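Local coordinates for protein DNA polymerase beta (Leishmania infantum, PDB 4P4P) that probably fills gaps in DNA during base excision repair, as a family X polymerase that adds deoxynucleotides to a primer strand, at residues M245-L250 and A269-I274. Residues are numbered along the deposited sequence; the frame is centred on the assembly and turned at random.
With nucleotides of chain B.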
loop_
_atom_site.group_PDB
_atom_site.type_symbol
_atom_site.label_atom_id
_atom_site.label_comp_id
_atom_site.label_asym_id
_atom_site.label_seq_id
_atom_site.Cartn_x
_atom_site.Cartn_y
_atom_site.Cartn_z
ATOM N N MET A 245 -1.613 4.506 -6.298
ATOM C CA MET A 245 -0.296 5.013 -5.888
ATOM C C MET A 245 0.019 6.262 -6.706
ATOM O O MET A 245 -0.013 6.222 -7.930
ATOM C CB MET A 245 0.798 3.963 -6.120
ATOM C CG MET A 245 0.597 2.676 -5.317
ATOM S SD MET A 245 2.038 1.581 -5.298
ATOM C CE MET A 245 2.222 1.231 -7.046
ATOM N N GLY A 246 0.318 7.373 -6.043
ATOM C CA GLY A 246 0.662 8.584 -6.772
ATOM C C GLY A 246 1.314 9.658 -5.926
ATOM O O GLY A 246 1.933 9.369 -4.895
ATOM N N MET A 247 1.181 10.904 -6.372
ATOM C CA MET A 247 1.755 12.044 -5.659
ATOM C C MET A 247 0.659 12.988 -5.219
ATOM O O MET A 247 -0.222 13.348 -6.013
ATOM C CB MET A 247 2.753 12.806 -6.536
ATOM C CG MET A 247 3.870 11.954 -7.128
ATOM S SD MET A 247 4.987 11.207 -5.913
ATOM C CE MET A 247 5.512 12.620 -4.954
ATOM N N GLY A 248 0.708 13.377 -3.949
ATOM C CA GLY A 248 -0.279 14.275 -3.389
ATOM C C GLY A 248 0.392 15.432 -2.682
ATOM O O GLY A 248 1.417 15.262 -2.022
ATOM N N ARG A 249 -0.199 16.614 -2.809
ATOM C CA ARG A 249 0.371 17.816 -2.224
ATOM C C ARG A 249 -0.723 18.612 -1.525
ATOM O O ARG A 249 -1.718 18.975 -2.140
ATOM C CB ARG A 249 1.011 18.666 -3.332
ATOM C CG ARG A 249 1.883 19.798 -2.834
ATOM C CD ARG A 249 2.144 20.833 -3.933
ATOM N NE ARG A 249 2.707 20.267 -5.162
ATOM C CZ ARG A 249 4.013 20.184 -5.415
ATOM N NH1 ARG A 249 4.889 20.611 -4.519
ATOM N NH2 ARG A 249 4.449 19.681 -6.563
ATOM N N LEU A 250 -0.550 18.884 -0.242
ATOM C CA LEU A 250 -1.505 19.735 0.460
ATOM C C LEU A 250 -1.567 21.112 -0.205
ATOM O O LEU A 250 -0.558 21.601 -0.708
ATOM C CB LEU A 250 -1.095 19.898 1.923
ATOM C CG LEU A 250 -1.164 18.662 2.817
ATOM C CD1 LEU A 250 -0.339 18.889 4.086
ATOM C CD2 LEU A 250 -2.617 18.358 3.156
ATOM N N ALA A 269 5.273 17.743 -2.689
ATOM C CA ALA A 269 4.457 16.616 -3.117
ATOM C C ALA A 269 4.938 15.373 -2.393
ATOM O O ALA A 269 6.140 15.193 -2.183
ATOM C CB ALA A 269 4.548 16.419 -4.609
ATOM N N ARG A 270 3.998 14.506 -2.041
ATOM C CA ARG A 270 4.290 13.339 -1.224
ATOM C C ARG A 270 3.760 12.089 -1.895
ATOM O O ARG A 270 2.730 12.123 -2.571
ATOM C CB ARG A 270 3.618 13.490 0.140
ATOM C CG ARG A 270 3.916 14.821 0.840
ATOM C CD ARG A 270 5.399 14.997 1.018
ATOM N NE ARG A 270 5.724 15.901 2.109
ATOM C CZ ARG A 270 6.957 16.089 2.561
ATOM N NH1 ARG A 270 7.969 15.434 2.001
ATOM N NH2 ARG A 270 7.179 16.928 3.568
ATOM N N ARG A 271 4.457 10.979 -1.714
ATOM C CA ARG A 271 3.903 9.703 -2.137
ATOM C C ARG A 271 2.633 9.416 -1.331
ATOM O O ARG A 271 2.642 9.472 -0.102
ATOM C CB ARG A 271 4.927 8.588 -1.971
ATOM C CG ARG A 271 5.959 8.550 -3.098
ATOM C CD ARG A 271 5.380 7.858 -4.341
ATOM N NE ARG A 271 5.229 6.426 -4.121
ATOM C CZ ARG A 271 4.070 5.824 -3.859
ATOM N NH1 ARG A 271 2.952 6.537 -3.805
ATOM N NH2 ARG A 271 4.026 4.508 -3.665
ATOM N N VAL A 272 1.538 9.157 -2.040
ATOM C CA VAL A 272 0.275 8.772 -1.426
ATOM C C VAL A 272 -0.193 7.412 -1.959
ATOM O O VAL A 272 -0.303 7.207 -3.159
ATOM C CB VAL A 272 -0.828 9.830 -1.672
ATOM C CG1 VAL A 272 -2.142 9.377 -1.052
ATOM C CG2 VAL A 272 -0.407 11.194 -1.093
ATOM N N ASP A 273 -0.432 6.471 -1.058
ATOM C CA ASP A 273 -1.061 5.219 -1.435
ATOM C C ASP A 273 -2.447 5.184 -0.815
ATOM O O ASP A 273 -2.636 5.592 0.326
ATOM C CB ASP A 273 -0.247 4.015 -0.955
ATOM C CG ASP A 273 1.034 3.816 -1.740
ATOM O OD1 ASP A 273 1.222 4.489 -2.773
ATOM O OD2 ASP A 273 1.849 2.967 -1.332
ATOM N N ILE A 274 -3.426 4.717 -1.576
ATOM C CA ILE A 274 -4.764 4.526 -1.026
ATOM C C ILE A 274 -5.234 3.138 -1.398
ATOM O O ILE A 274 -5.246 2.766 -2.586
ATOM C CB ILE A 274 -5.782 5.553 -1.560
ATOM C CG1 ILE A 274 -5.260 6.979 -1.379
ATOM C CG2 ILE A 274 -7.128 5.389 -0.853
ATOM C CD1 ILE A 274 -6.092 8.041 -2.129
ATOM P P DC B 6 6.898 1.841 -3.404
ATOM O OP1 DC B 6 6.521 3.266 -3.312
ATOM O OP2 DC B 6 8.282 1.415 -3.112
ATOM O "O5'" DC B 6 5.948 0.960 -2.456
ATOM C "C5'" DC B 6 4.578 1.325 -2.265
ATOM C "C4'" DC B 6 3.918 0.401 -1.263
ATOM O "O4'" DC B 6 3.778 -0.903 -1.872
ATOM C "C3'" DC B 6 4.746 0.077 -0.021
ATOM O "O3'" DC B 6 4.893 1.200 0.840
ATOM C "C2'" DC B 6 3.998 -1.127 0.509
ATOM C "C1'" DC B 6 3.817 -1.860 -0.826
ATOM N N1 DC B 6 4.826 -2.913 -1.147
ATOM C C2 DC B 6 4.465 -4.208 -0.792
ATOM O O2 DC B 6 3.375 -4.372 -0.228
ATOM N N3 DC B 6 5.305 -5.228 -1.062
ATOM C C4 DC B 6 6.470 -5.007 -1.660
ATOM N N4 DC B 6 7.236 -6.089 -1.874
ATOM C C5 DC B 6 6.874 -3.686 -2.039
ATOM C C6 DC B 6 6.021 -2.674 -1.769
#
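A269 lies under the guanidinium of R249, its CB 3.8 Å from R249 NH2 and offset toward the rim of that flat group. The R249 head is held by a salt bridge to E234 and a hydrogen bond to Y267 O. The methyl end of M247, CE, also reaches A269 CB. R270 pairs with G248 through two backbone hydrogen bonds: G248 N donates to R270 O and R270 N to G248 O. Its side chain leads away from G248 to a salt bridge with E159.

R271 sits beside M247 in a non-hydrogen-bonded pair, and its CD packs 3.7 Å from M247 SD, the two side chains crossing at about a right angle. Bends at chi2 (-80°) and chi3 (-71°) fold the R271 chain back over the neighbouring strand. R271 NH1 then donates to a lone pair of G246 O at 3.2 Å. R271 NH2 donates to OP1 of DC6 of chain B at 2.8 Å. Strands 243-248 and 270-277 are antiparallel neighbours in the palm sheet of this family X polymerase. Strand 270-277 also runs parallel to strand 193-203, which carries the magnesium ligands D196 and D198.

V272 and G246 exchange two backbone hydrogen bonds, so G246 O accepts from both V272 N and R271 NH1. V272 CG2 packs against G248, on the sheet face opposite R271. D273 OD1 takes both NH1 and NH2 of R271, each at 2.9 Å, and this end-on salt bridge probably steadies the guanidinium beside the phosphate. M245 CG lies 3.2 Å from D273 OD1, while D273 OD2 approaches the sugar of DC6 of chain B.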